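Long-range contacts in endoglucanase (Thermotoga maritima, PDB 2FVG), which probably acts as a metal-dependent aminopeptidase of the M42 family, using two divalent metal ions per subunit: residues Lys54-Ser59 against Tyr187-Val192; Gly93-Val98 against Ser149-Tyr154; Gly159-Lys164 against Ile314-Tyr319. All blocks are in the same frame, centred on the assembly; numbering follows the deposited sequence.

Contact 1: Lys54-Ser59 against Tyr187-Val192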
ATOM      1  N   LYS A  54       9.163  19.675  16.631  1.00 32.04           N
ATOM      2  CA  LYS A  54       9.547  18.385  16.060  1.00 32.95           C
ATOM      3  C   LYS A  54       8.438  17.915  15.121  1.00 33.10           C
ATOM      4  O   LYS A  54       7.282  18.344  15.222  1.00 32.75           O
ATOM      5  CB  LYS A  54       9.820  17.360  17.160  1.00 33.98           C
ATOM      6  CG  LYS A  54      10.942  17.784  18.112  1.00 35.66           C
ATOM      7  CD  LYS A  54      10.939  17.020  19.425  1.00 44.82           C
ATOM      8  CE  LYS A  54      12.027  17.535  20.345  1.00 48.52           C
ATOM      9  NZ  LYS A  54      11.969  16.898  21.693  1.00 60.98           N
ATOM     10  N   LYS A  55       8.800  17.050  14.186  1.00 32.69           N
ATOM     11  CA  LYS A  55       7.863  16.556  13.205  1.00 29.85           C
ATOM     12  C   LYS A  55       7.871  15.029  13.164  1.00 31.10           C
ATOM     13  O   LYS A  55       8.931  14.412  13.213  1.00 32.78           O
ATOM     14  CB  LYS A  55       8.235  17.134  11.855  1.00 30.16           C
ATOM     15  CG  LYS A  55       8.011  18.636  11.755  1.00 30.70           C
ATOM     16  CD  LYS A  55       8.864  19.293  10.704  1.00 36.18           C
ATOM     17  CE  LYS A  55      10.321  19.364  11.178  1.00 30.21           C
ATOM     18  NZ  LYS A  55      11.148  20.056  10.163  1.00 39.82           N
ATOM     19  N   LEU A  56       6.684  14.429  13.112  1.00 30.38           N
ATOM     20  CA  LEU A  56       6.562  12.987  12.976  1.00 29.80           C
ATOM     21  C   LEU A  56       6.109  12.753  11.553  1.00 29.51           C
ATOM     22  O   LEU A  56       5.247  13.458  11.051  1.00 29.77           O
ATOM     23  CB  LEU A  56       5.523  12.423  13.934  1.00 27.60           C
ATOM     24  CG  LEU A  56       5.100  10.947  13.821  1.00 23.81           C
ATOM     25  CD1 LEU A  56       6.204   9.975  14.170  1.00 20.96           C
ATOM     26  CD2 LEU A  56       3.927  10.697  14.750  1.00 27.33           C
ATOM     27  N   LEU A  57       6.696  11.767  10.905  1.00 29.50           N
ATOM     28  CA  LEU A  57       6.300  11.397   9.541  1.00 31.37           C
ATOM     29  C   LEU A  57       5.642  10.009   9.572  1.00 30.58           C
ATOM     30  O   LEU A  57       6.215   9.068  10.112  1.00 33.11           O
ATOM     31  CB  LEU A  57       7.542  11.366   8.665  1.00 28.88           C
ATOM     32  CG  LEU A  57       7.497  10.756   7.260  1.00 35.88           C
ATOM     33  CD1 LEU A  57       6.575  11.507   6.366  1.00 35.75           C
ATOM     34  CD2 LEU A  57       8.899  10.756   6.659  1.00 35.00           C
ATOM     35  N   VAL A  58       4.447   9.872   9.006  1.00 30.73           N
ATOM     36  CA  VAL A  58       3.758   8.567   8.979  1.00 30.42           C
ATOM     37  C   VAL A  58       3.469   8.287   7.517  1.00 30.65           C
ATOM     38  O   VAL A  58       2.790   9.078   6.882  1.00 31.74           O
ATOM     39  CB  VAL A  58       2.456   8.597   9.815  1.00 29.94           C
ATOM     40  CG1 VAL A  58       1.735   7.234   9.779  1.00 28.27           C
ATOM     41  CG2 VAL A  58       2.760   8.984  11.259  1.00 31.35           C
ATOM     42  N   SER A  59       3.973   7.190   6.953  1.00 29.48           N
ATOM     43  CA  SER A  59       3.731   6.993   5.517  1.00 30.14           C
ATOM     44  C   SER A  59       3.152   5.639   5.039  1.00 28.95           C
ATOM     45  O   SER A  59       3.301   4.621   5.705  1.00 26.81           O
ATOM     46  CB  SER A  59       5.003   7.322   4.729  1.00 27.62           C
ATOM     47  OG  SER A  59       5.980   6.356   4.979  1.00 33.00           O
ATOM     48  N   TYR A 187       2.890  16.279  18.121  1.00 25.03           N
ATOM     49  CA  TYR A 187       3.842  17.023  17.301  1.00 27.35           C
ATOM     50  C   TYR A 187       3.346  17.110  15.860  1.00 28.42           C
ATOM     51  O   TYR A 187       2.558  16.276  15.413  1.00 29.22           O
ATOM     52  CB  TYR A 187       5.233  16.317  17.278  1.00 27.09           C
ATOM     53  CG  TYR A 187       5.862  16.264  18.626  1.00 28.13           C
ATOM     54  CD1 TYR A 187       6.541  17.370  19.128  1.00 32.02           C
ATOM     55  CD2 TYR A 187       5.720  15.144  19.447  1.00 29.06           C
ATOM     56  CE1 TYR A 187       7.090  17.362  20.406  1.00 26.37           C
ATOM     57  CE2 TYR A 187       6.263  15.125  20.734  1.00 28.40           C
ATOM     58  CZ  TYR A 187       6.952  16.240  21.200  1.00 30.10           C
ATOM     59  OH  TYR A 187       7.498  16.261  22.466  1.00 31.73           O
ATOM     60  N   ASP A 188       3.833  18.104  15.131  1.00 25.10           N
ATOM     61  CA  ASP A 188       3.455  18.257  13.743  1.00 27.63           C
ATOM     62  C   ASP A 188       3.596  16.910  13.088  1.00 25.48           C
ATOM     63  O   ASP A 188       4.675  16.327  13.105  1.00 25.19           O
ATOM     64  CB  ASP A 188       4.336  19.278  13.037  1.00 24.98           C
ATOM     65  CG  ASP A 188       3.942  20.710  13.331  1.00 25.47           C
ATOM     66  OD1 ASP A 188       3.068  20.979  14.205  1.00 28.75           O
ATOM     67  OD2 ASP A 188       4.523  21.591  12.661  1.00 24.18           O
ATOM     68  N   THR A 189       2.506  16.401  12.527  1.00 26.37           N
ATOM     69  CA  THR A 189       2.544  15.068  11.943  1.00 25.90           C
ATOM     70  C   THR A 189       2.208  15.118  10.478  1.00 26.12           C
ATOM     71  O   THR A 189       1.167  15.612  10.110  1.00 29.26           O
ATOM     72  CB  THR A 189       1.585  14.108  12.692  1.00 23.93           C
ATOM     73  OG1 THR A 189       2.007  14.007  14.053  1.00 30.03           O
ATOM     74  CG2 THR A 189       1.607  12.698  12.066  1.00 26.05           C
ATOM     75  N   TYR A 190       3.115  14.636   9.646  1.00 27.63           N
ATOM     76  CA  TYR A 190       2.874  14.562   8.206  1.00 29.37           C
ATOM     77  C   TYR A 190       2.429  13.150   7.825  1.00 30.23           C
ATOM     78  O   TYR A 190       3.098  12.171   8.152  1.00 30.71           O
ATOM     79  CB  TYR A 190       4.140  14.906   7.430  1.00 31.29           C
ATOM     80  CG  TYR A 190       4.569  16.346   7.589  1.00 33.93           C
ATOM     81  CD1 TYR A 190       5.360  16.745   8.657  1.00 31.47           C
ATOM     82  CD2 TYR A 190       4.188  17.307   6.655  1.00 32.34           C
ATOM     83  CE1 TYR A 190       5.749  18.079   8.800  1.00 33.54           C
ATOM     84  CE2 TYR A 190       4.577  18.632   6.786  1.00 36.28           C
ATOM     85  CZ  TYR A 190       5.352  19.015   7.860  1.00 34.21           C
ATOM     86  OH  TYR A 190       5.720  20.346   7.989  1.00 36.99           O
ATOM     87  N   PHE A 191       1.270  13.051   7.195  1.00 28.27           N
ATOM     88  CA  PHE A 191       0.778  11.785   6.679  1.00 29.43           C
ATOM     89  C   PHE A 191       1.157  11.793   5.210  1.00 29.11           C
ATOM     90  O   PHE A 191       0.689  12.628   4.436  1.00 33.80           O
ATOM     91  CB  PHE A 191      -0.730  11.651   6.889  1.00 29.80           C
ATOM     92  CG  PHE A 191      -1.114  11.536   8.326  1.00 30.75           C
ATOM     93  CD1 PHE A 191      -1.264  12.667   9.113  1.00 35.36           C
ATOM     94  CD2 PHE A 191      -1.283  10.279   8.917  1.00 33.89           C
ATOM     95  CE1 PHE A 191      -1.609  12.549  10.461  1.00 36.79           C
ATOM     96  CE2 PHE A 191      -1.635  10.155  10.252  1.00 34.31           C
ATOM     97  CZ  PHE A 191      -1.797  11.286  11.024  1.00 36.31           C
ATOM     98  N   VAL A 192       2.036  10.882   4.824  1.00 28.08           N
ATOM     99  CA  VAL A 192       2.516  10.864   3.445  1.00 26.03           C
ATOM    100  C   VAL A 192       2.055   9.618   2.688  1.00 26.77           C
ATOM    101  O   VAL A 192       2.145   8.510   3.204  1.00 26.54           O
ATOM    102  CB  VAL A 192       4.062  11.057   3.405  1.00 27.18           C
ATOM    103  CG1 VAL A 192       4.582  11.118   1.943  1.00 25.64           C
ATOM    104  CG2 VAL A 192       4.433  12.369   4.116  1.00 27.69           C
TER
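Leu-56 binds two residues of the parallel neighbouring strand: its O takes the N-H of Tyr-190 at 2.8 Å, and its N gives to Asp-188 O. Val-58 repeats the pattern two residues on, its N donating to Tyr-190 O and its O accepting from Val-192 N; the first is almost straight (169°). Beta-branched and aromatic residues suit such extended chains.

On the face that carries Leu-57, Tyr-190 and Val-192, Leu-57 CD1 meets Val-192 CB at 3.9 Å; its closer approach to CG2 is doubtfully short. The aliphatic part of Lys-55 runs alongside the Tyr-190 ring, its CG lying in the ring plane 3.8 Å from the edge atom CE1. A bend at chi3 (-73°) then carries the ammonium group away to the carbonyl of Leu-211, so one lysine gives both an apolar stem and a charged end. Leu-211, on helix 205-211, also packs on Leu-57, Tyr-190 and Val-192.

The other face holds Leu-56, Thr-189, Val-58 and Phe-191. Val-58 CG2 crosses to Thr-189 CG2 at 4.0 Å. Thr-189 OG1 donates to Tyr-187 O (2.7 Å), which leaves its methyl for apolar packing. At the strand entrance the Lys-54 chain lies beside the Tyr-187 ring, whose hydroxyl bonds Glu-337. Val-336 of helix 334-337 packs on Leu-56 and Tyr-187.

Further out, strand 215-224 pairs with the other edge of 55-59. Parallel strands between such helices are characteristic of the central sheet of the M42 catalytic domain, and Ser-59 stands two residues before the predicted metal ligand His-61.

Contact 2: Gly93-Val98 against Ser149-Tyr154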
ATOM      1  N   GLY A  93      -5.212 -16.447 -18.055  1.00 34.67           N
ATOM      2  CA  GLY A  93      -6.585 -16.398 -17.536  1.00 35.23           C
ATOM      3  C   GLY A  93      -6.918 -15.243 -16.594  1.00 34.86           C
ATOM      4  O   GLY A  93      -8.077 -15.073 -16.224  1.00 35.40           O
ATOM      5  N   LYS A  94      -5.918 -14.459 -16.192  1.00 35.02           N
ATOM      6  CA  LYS A  94      -6.149 -13.313 -15.291  1.00 33.09           C
ATOM      7  C   LYS A  94      -6.816 -12.138 -15.992  1.00 32.09           C
ATOM      8  O   LYS A  94      -6.486 -11.831 -17.140  1.00 29.88           O
ATOM      9  CB  LYS A  94      -4.853 -12.839 -14.630  1.00 34.71           C
ATOM     10  CG  LYS A  94      -4.625 -13.293 -13.186  1.00 32.20           C
ATOM     11  CD  LYS A  94      -4.695 -14.773 -12.996  1.00 44.76           C
ATOM     12  CE  LYS A  94      -4.466 -15.119 -11.538  1.00 50.78           C
ATOM     13  NZ  LYS A  94      -4.508 -16.592 -11.349  1.00 54.62           N
ATOM     14  N   VAL A  95      -7.759 -11.492 -15.298  1.00 29.12           N
ATOM     15  CA  VAL A  95      -8.450 -10.318 -15.853  1.00 28.59           C
ATOM     16  C   VAL A  95      -7.719  -9.039 -15.454  1.00 28.26           C
ATOM     17  O   VAL A  95      -7.364  -8.827 -14.273  1.00 31.55           O
ATOM     18  CB  VAL A  95      -9.941 -10.225 -15.439  1.00 30.98           C
ATOM     19  CG1 VAL A  95     -10.639  -9.121 -16.227  1.00 28.86           C
ATOM     20  CG2 VAL A  95     -10.654 -11.543 -15.703  1.00 34.23           C
ATOM     21  N   VAL A  96      -7.537  -8.170 -16.434  1.00 25.84           N
ATOM     22  CA  VAL A  96      -6.804  -6.940 -16.240  1.00 26.39           C
ATOM     23  C   VAL A  96      -7.579  -5.816 -16.877  1.00 27.55           C
ATOM     24  O   VAL A  96      -8.567  -6.066 -17.576  1.00 27.10           O
ATOM     25  CB  VAL A  96      -5.423  -7.011 -16.910  1.00 25.97           C
ATOM     26  CG1 VAL A  96      -4.490  -7.968 -16.160  1.00 24.46           C
ATOM     27  CG2 VAL A  96      -5.552  -7.401 -18.381  1.00 27.49           C
ATOM     28  N   GLN A  97      -7.143  -4.584 -16.656  1.00 26.31           N
ATOM     29  CA  GLN A  97      -7.832  -3.463 -17.281  1.00 30.31           C
ATOM     30  C   GLN A  97      -6.886  -2.359 -17.699  1.00 29.77           C
ATOM     31  O   GLN A  97      -5.854  -2.163 -17.074  1.00 31.17           O
ATOM     32  CB  GLN A  97      -8.879  -2.868 -16.358  1.00 32.23           C
ATOM     33  CG  GLN A  97      -8.296  -2.043 -15.243  1.00 43.01           C
ATOM     34  CD  GLN A  97      -9.125  -0.803 -14.980  1.00 54.47           C
ATOM     35  OE1 GLN A  97      -8.700   0.321 -15.291  1.00 58.91           O
ATOM     36  NE2 GLN A  97     -10.330  -0.995 -14.468  1.00 54.71           N
ATOM     37  N   VAL A  98      -7.238  -1.656 -18.777  1.00 29.94           N
ATOM     38  CA  VAL A  98      -6.448  -0.539 -19.283  1.00 29.23           C
ATOM     39  C   VAL A  98      -7.482   0.535 -19.560  1.00 30.46           C
ATOM     40  O   VAL A  98      -8.420   0.318 -20.326  1.00 31.94           O
ATOM     41  CB  VAL A  98      -5.652  -0.906 -20.560  1.00 30.53           C
ATOM     42  CG1 VAL A  98      -4.875   0.304 -21.116  1.00 27.19           C
ATOM     43  CG2 VAL A  98      -4.680  -2.009 -20.274  1.00 33.52           C
ATOM     44  N   SER A 149      -3.771  -2.777 -14.949  1.00 27.49           N
ATOM     45  CA  SER A 149      -3.841  -3.279 -13.587  1.00 29.61           C
ATOM     46  C   SER A 149      -4.714  -4.529 -13.534  1.00 31.66           C
ATOM     47  O   SER A 149      -5.483  -4.798 -14.460  1.00 30.89           O
ATOM     48  CB  SER A 149      -4.348  -2.201 -12.644  1.00 29.42           C
ATOM     49  OG  SER A 149      -5.638  -1.789 -13.002  1.00 33.43           O
ATOM     50  N   PHE A 150      -4.565  -5.316 -12.471  1.00 30.45           N
ATOM     51  CA  PHE A 150      -5.418  -6.467 -12.276  1.00 30.24           C
ATOM     52  C   PHE A 150      -6.818  -5.986 -11.962  1.00 28.84           C
ATOM     53  O   PHE A 150      -7.015  -4.884 -11.426  1.00 35.53           O
ATOM     54  CB  PHE A 150      -4.941  -7.331 -11.113  1.00 27.98           C
ATOM     55  CG  PHE A 150      -3.676  -8.043 -11.375  1.00 30.17           C
ATOM     56  CD1 PHE A 150      -3.673  -9.213 -12.130  1.00 29.78           C
ATOM     57  CD2 PHE A 150      -2.487  -7.574 -10.852  1.00 26.92           C
ATOM     58  CE1 PHE A 150      -2.482  -9.905 -12.370  1.00 33.12           C
ATOM     59  CE2 PHE A 150      -1.307  -8.247 -11.079  1.00 29.01           C
ATOM     60  CZ  PHE A 150      -1.302  -9.416 -11.849  1.00 33.73           C
ATOM     61  N   VAL A 151      -7.798  -6.813 -12.296  1.00 29.86           N
ATOM     62  CA  VAL A 151      -9.178  -6.512 -11.956  1.00 31.69           C
ATOM     63  C   VAL A 151      -9.535  -7.439 -10.801  1.00 33.27           C
ATOM     64  O   VAL A 151      -9.226  -8.638 -10.824  1.00 30.07           O
ATOM     65  CB  VAL A 151     -10.129  -6.718 -13.133  1.00 32.21           C
ATOM     66  CG1 VAL A 151     -11.573  -6.820 -12.647  1.00 32.81           C
ATOM     67  CG2 VAL A 151      -9.978  -5.592 -14.126  1.00 29.27           C
ATOM     68  N   SER A 152     -10.148  -6.874  -9.773  1.00 34.95           N
ATOM     69  CA  SER A 152     -10.567  -7.670  -8.650  1.00 39.21           C
ATOM     70  C   SER A 152     -11.706  -7.007  -7.914  1.00 39.96           C
ATOM     71  O   SER A 152     -11.858  -5.787  -7.937  1.00 44.09           O
ATOM     72  CB  SER A 152      -9.408  -7.934  -7.693  1.00 40.62           C
ATOM     73  OG  SER A 152      -9.804  -8.892  -6.730  1.00 50.11           O
ATOM     74  N   ASP A 153     -12.507  -7.847  -7.280  1.00 36.77           N
ATOM     75  CA  ASP A 153     -13.636  -7.437  -6.503  1.00 37.66           C
ATOM     76  C   ASP A 153     -13.130  -7.325  -5.069  1.00 36.29           C
ATOM     77  O   ASP A 153     -12.004  -7.700  -4.767  1.00 39.17           O
ATOM     78  CB  ASP A 153     -14.700  -8.533  -6.636  1.00 40.12           C
ATOM     79  CG  ASP A 153     -16.086  -8.078  -6.217  1.00 47.88           C
ATOM     80  OD1 ASP A 153     -16.237  -6.968  -5.644  1.00 53.68           O
ATOM     81  OD2 ASP A 153     -17.036  -8.852  -6.471  1.00 58.52           O
ATOM     82  N   TYR A 154     -13.930  -6.758  -4.191  1.00 36.40           N
ATOM     83  CA  TYR A 154     -13.578  -6.666  -2.791  1.00 34.54           C
ATOM     84  C   TYR A 154     -14.741  -7.248  -2.015  1.00 34.51           C
ATOM     85  O   TYR A 154     -15.839  -6.717  -2.060  1.00 34.15           O
ATOM     86  CB  TYR A 154     -13.344  -5.213  -2.380  1.00 32.75           C
ATOM     87  CG  TYR A 154     -13.172  -5.005  -0.887  1.00 33.44           C
ATOM     88  CD1 TYR A 154     -14.273  -4.769  -0.064  1.00 31.27           C
ATOM     89  CD2 TYR A 154     -11.911  -5.022  -0.303  1.00 28.68           C
ATOM     90  CE1 TYR A 154     -14.121  -4.570   1.295  1.00 32.84           C
ATOM     91  CE2 TYR A 154     -11.743  -4.817   1.041  1.00 29.66           C
ATOM     92  CZ  TYR A 154     -12.848  -4.598   1.843  1.00 33.31           C
ATOM     93  OH  TYR A 154     -12.674  -4.388   3.188  1.00 34.63           O
TER
HETATM   94  O   HOH W   1      -7.349 -10.312 -12.131  1.00 49.62           O
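Val-151 lays its CG2 methyl against the backbone C of Val-96 and against Gln-97 CB, each at 3.7 Å, while its CB meets Val-95 CG1. With CG1 anti to the backbone N (chi1 162°), CG2 is the branch left to reach across, and a compact beta-branched residue fits this place where the strand gives way to loop. Gln-97 and Ser-149 form an antiparallel hydrogen-bonded pair, Gln-97 N to Ser-149 O at 2.8 Å and Ser-149 N to Gln-97 O at 3.0 Å. On their shared face the Gln-97 CG methylene lies 3.5 Å from Ser-149 OG, and the glutamine's amide oxygen turns to Asn-100 N. Val-151 N approaches Val-95 O at 2.9 Å from above the carbonyl plane. A water gives one hydrogen to that same oxygen and the other to Val-151 O, bridging the chains where they part. Phe-150 points away from Val-96 across a non-hydrogen-bonded pair; its CE1 still meets Lys-94 CG at 4.1 Å, and its ring stacks edge-to-face with Phe-67. The pairing joins two inner strands of the six-stranded antiparallel sheet, consistent with the smaller beta domain that M42 peptidases carry beside the catalytic domain.

Contact 3: Gly159-Lys164 against Ile314-Tyr319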
ATOM      1  N   GLY A 159     -15.456 -10.669   9.417  1.00 29.33           N
ATOM      2  CA  GLY A 159     -14.194 -10.095   9.826  1.00 28.88           C
ATOM      3  C   GLY A 159     -13.017 -10.283   8.904  1.00 29.25           C
ATOM      4  O   GLY A 159     -11.916  -9.907   9.257  1.00 32.26           O
ATOM      5  N   ARG A 160     -13.224 -10.845   7.724  1.00 26.95           N
ATOM      6  CA  ARG A 160     -12.108 -11.043   6.804  1.00 27.98           C
ATOM      7  C   ARG A 160     -12.488 -10.344   5.523  1.00 29.74           C
ATOM      8  O   ARG A 160     -13.667 -10.316   5.179  1.00 31.42           O
ATOM      9  CB  ARG A 160     -11.871 -12.539   6.542  1.00 26.53           C
ATOM     10  CG  ARG A 160     -11.416 -13.333   7.757  1.00 23.38           C
ATOM     11  CD  ARG A 160      -9.921 -13.187   8.019  1.00 22.36           C
ATOM     12  NE  ARG A 160      -9.547 -13.574   9.385  1.00 20.47           N
ATOM     13  CZ  ARG A 160      -9.087 -14.758   9.778  1.00 25.00           C
ATOM     14  NH1 ARG A 160      -8.918 -15.760   8.914  1.00 28.72           N
ATOM     15  NH2 ARG A 160      -8.794 -14.938  11.066  1.00 27.09           N
ATOM     16  N   ALA A 161     -11.506  -9.771   4.830  1.00 29.21           N
ATOM     17  CA  ALA A 161     -11.753  -9.099   3.571  1.00 28.42           C
ATOM     18  C   ALA A 161     -10.785  -9.631   2.533  1.00 28.29           C
ATOM     19  O   ALA A 161      -9.640  -9.927   2.842  1.00 31.10           O
ATOM     20  CB  ALA A 161     -11.604  -7.610   3.734  1.00 27.26           C
ATOM     21  N   VAL A 162     -11.255  -9.759   1.301  1.00 28.90           N
ATOM     22  CA  VAL A 162     -10.450 -10.296   0.189  1.00 28.63           C
ATOM     23  C   VAL A 162     -10.487  -9.275  -0.942  1.00 28.19           C
ATOM     24  O   VAL A 162     -11.551  -8.701  -1.246  1.00 29.16           O
ATOM     25  CB  VAL A 162     -11.025 -11.639  -0.349  1.00 27.90           C
ATOM     26  CG1 VAL A 162     -10.102 -12.248  -1.457  1.00 30.31           C
ATOM     27  CG2 VAL A 162     -11.216 -12.635   0.783  1.00 30.79           C
ATOM     28  N   GLY A 163      -9.328  -9.023  -1.535  1.00 27.68           N
ATOM     29  CA  GLY A 163      -9.218  -8.080  -2.641  1.00 26.98           C
ATOM     30  C   GLY A 163      -7.771  -7.941  -3.029  1.00 26.51           C
ATOM     31  O   GLY A 163      -6.914  -8.614  -2.481  1.00 24.66           O
ATOM     32  N   LYS A 164      -7.492  -7.054  -3.972  1.00 25.52           N
ATOM     33  CA  LYS A 164      -6.141  -6.872  -4.437  1.00 26.32           C
ATOM     34  C   LYS A 164      -5.541  -5.622  -3.820  1.00 25.78           C
ATOM     35  O   LYS A 164      -6.241  -4.815  -3.180  1.00 24.18           O
ATOM     36  CB  LYS A 164      -6.116  -6.753  -5.966  1.00 25.39           C
ATOM     37  CG  LYS A 164      -6.704  -5.437  -6.456  1.00 27.63           C
ATOM     38  CD  LYS A 164      -6.421  -5.235  -7.887  1.00 22.81           C
ATOM     39  CE  LYS A 164      -6.978  -3.924  -8.399  1.00 26.82           C
ATOM     40  NZ  LYS A 164      -6.267  -2.720  -7.918  1.00 20.24           N
ATOM     41  N   ILE A 314      -7.194  -9.844   4.565  1.00 22.46           N
ATOM     42  CA  ILE A 314      -6.827  -9.196   5.820  1.00 22.02           C
ATOM     43  C   ILE A 314      -7.924  -9.461   6.852  1.00 22.58           C
ATOM     44  O   ILE A 314      -9.077  -9.725   6.497  1.00 18.08           O
ATOM     45  CB  ILE A 314      -6.567  -7.675   5.701  1.00 22.92           C
ATOM     46  CG1 ILE A 314      -7.847  -6.914   5.360  1.00 23.38           C
ATOM     47  CG2 ILE A 314      -5.431  -7.388   4.719  1.00 21.04           C
ATOM     48  CD1 ILE A 314      -7.756  -5.436   5.671  1.00 35.53           C
ATOM     49  N   ASP A 315      -7.555  -9.404   8.123  1.00 21.55           N
ATOM     50  CA  ASP A 315      -8.487  -9.599   9.201  1.00 22.70           C
ATOM     51  C   ASP A 315      -8.829  -8.188   9.633  1.00 23.67           C
ATOM     52  O   ASP A 315      -7.925  -7.388   9.887  1.00 23.25           O
ATOM     53  CB  ASP A 315      -7.812 -10.405  10.323  1.00 23.34           C
ATOM     54  CG  ASP A 315      -8.742 -10.704  11.462  1.00 21.99           C
ATOM     55  OD1 ASP A 315      -8.952  -9.809  12.298  1.00 39.14           O
ATOM     56  OD2 ASP A 315      -9.258 -11.837  11.538  1.00 25.72           O
ATOM     57  N   LEU A 316     -10.120  -7.865   9.683  1.00 23.81           N
ATOM     58  CA  LEU A 316     -10.554  -6.517  10.073  1.00 24.14           C
ATOM     59  C   LEU A 316     -10.245  -6.142  11.535  1.00 26.35           C
ATOM     60  O   LEU A 316     -10.111  -4.960  11.850  1.00 27.76           O
ATOM     61  CB  LEU A 316     -12.017  -6.253   9.682  1.00 23.91           C
ATOM     62  CG  LEU A 316     -12.295  -6.297   8.165  1.00 22.54           C
ATOM     63  CD1 LEU A 316     -13.770  -6.156   7.884  1.00 32.82           C
ATOM     64  CD2 LEU A 316     -11.505  -5.218   7.422  1.00 27.97           C
ATOM     65  N   ASN A 317     -10.150  -7.119  12.429  1.00 24.55           N
ATOM     66  CA  ASN A 317      -9.748  -6.791  13.794  1.00 25.71           C
ATOM     67  C   ASN A 317      -8.293  -6.324  13.808  1.00 23.92           C
ATOM     68  O   ASN A 317      -7.940  -5.411  14.550  1.00 24.38           O
ATOM     69  CB  ASN A 317      -9.924  -7.981  14.747  1.00 27.82           C
ATOM     70  CG  ASN A 317     -11.373  -8.296  15.029  1.00 35.30           C
ATOM     71  OD1 ASN A 317     -12.181  -7.397  15.272  1.00 41.99           O
ATOM     72  ND2 ASN A 317     -11.709  -9.582  15.023  1.00 40.50           N
ATOM     73  N   ASP A 318      -7.448  -6.954  12.992  1.00 24.92           N
ATOM     74  CA  ASP A 318      -6.042  -6.545  12.888  1.00 23.79           C
ATOM     75  C   ASP A 318      -5.966  -5.133  12.323  1.00 23.87           C
ATOM     76  O   ASP A 318      -5.215  -4.302  12.806  1.00 24.64           O
ATOM     77  CB  ASP A 318      -5.273  -7.451  11.941  1.00 23.54           C
ATOM     78  CG  ASP A 318      -5.001  -8.809  12.507  1.00 30.22           C
ATOM     79  OD1 ASP A 318      -5.037  -9.015  13.747  1.00 28.88           O
ATOM     80  OD2 ASP A 318      -4.724  -9.679  11.676  1.00 19.47           O
ATOM     81  N   TYR A 319      -6.705  -4.892  11.246  1.00 23.53           N
ATOM     82  CA  TYR A 319      -6.776  -3.568  10.646  1.00 23.50           C
ATOM     83  C   TYR A 319      -7.137  -2.480  11.684  1.00 24.23           C
ATOM     84  O   TYR A 319      -6.509  -1.404  11.724  1.00 22.69           O
ATOM     85  CB  TYR A 319      -7.810  -3.577   9.531  1.00 23.06           C
ATOM     86  CG  TYR A 319      -8.043  -2.216   8.929  1.00 23.63           C
ATOM     87  CD1 TYR A 319      -9.004  -1.340   9.463  1.00 21.04           C
ATOM     88  CD2 TYR A 319      -7.325  -1.808   7.809  1.00 24.86           C
ATOM     89  CE1 TYR A 319      -9.209  -0.084   8.906  1.00 20.68           C
ATOM     90  CE2 TYR A 319      -7.524  -0.584   7.245  1.00 17.86           C
ATOM     91  CZ  TYR A 319      -8.454   0.276   7.779  1.00 25.88           C
ATOM     92  OH  TYR A 319      -8.632   1.489   7.167  1.00 26.54           O
TER
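A strand-to-helix junction is held here: strand 160-163 pairs antiparallel with the end of strand 312-315, just where the chain turns into helix 316-332. Ala-161 and Ile-314 are the hydrogen-bonded pair, Ala-161 N giving to Ile-314 O at 2.9 Å and Ile-314 N to Ala-161 O at 3.0 Å, both donors in the plane of the carbonyl they meet. On that face the small Ala-161 methyl sits 4.2 Å from Ile-314 CG1, and Phe-166 of helix 166-180 packs on both.

Gly-159 continues the pairing into the helix: its O accepts Leu-316 N at 2.8 Å, nearly straight at 171°. Its positive phi is readily adopted by a residue without a side chain.

Asp-315, at the N-cap, divides its carboxylate. OD1 takes weak bonds from Asn-317 N and Asp-318 N in the first turn, while OD2 forms a salt bridge with Arg-160, 2.8 Å from NE and on the anti side of the carboxylate. NH2 adds a weak second bond to OD2. The oxygen lies at the guanidinium edge and in its plane, although the two planes are turned 58° apart. A bend at chi2 (-81°) leads the arginine chain across to the neighbouring strand, where NE meets the carboxylate. Putting an alanine in place of the aspartate would probably leave the guanidinium of Arg-160 without its anionic mate and the amides of the helix's first turn without their cap.

Such an aspartate, closing a strand and capping the following helix, is a classic N-cap at a beta-alpha junction of an alpha/beta domain.

How the contacts relate
Contacts 1 and 3 belong to the same mixed sheet, with centres 26 Å apart and nearest atoms about 12 Å apart; their segments alternate along the chain, so the sheet is assembled from distant parts of the sequence. Contact 2 lies in the separate antiparallel sheet, 34 Å from contact 1 between centres, yet touches contact 3: Phe-150 O is 3.2 Å from Lys-164 CE, and Tyr-154 OH packs on Ala-161 CB. Residues 149-164 thus lead from one sheet to the other. Each contact brings one side chain near a predicted metal ligand: side chains of Ser-59 and His-61 are about 5 Å apart, Lys-94 and His-308 about 6 Å, and Ile-314 and Asp-167 about 8 Å.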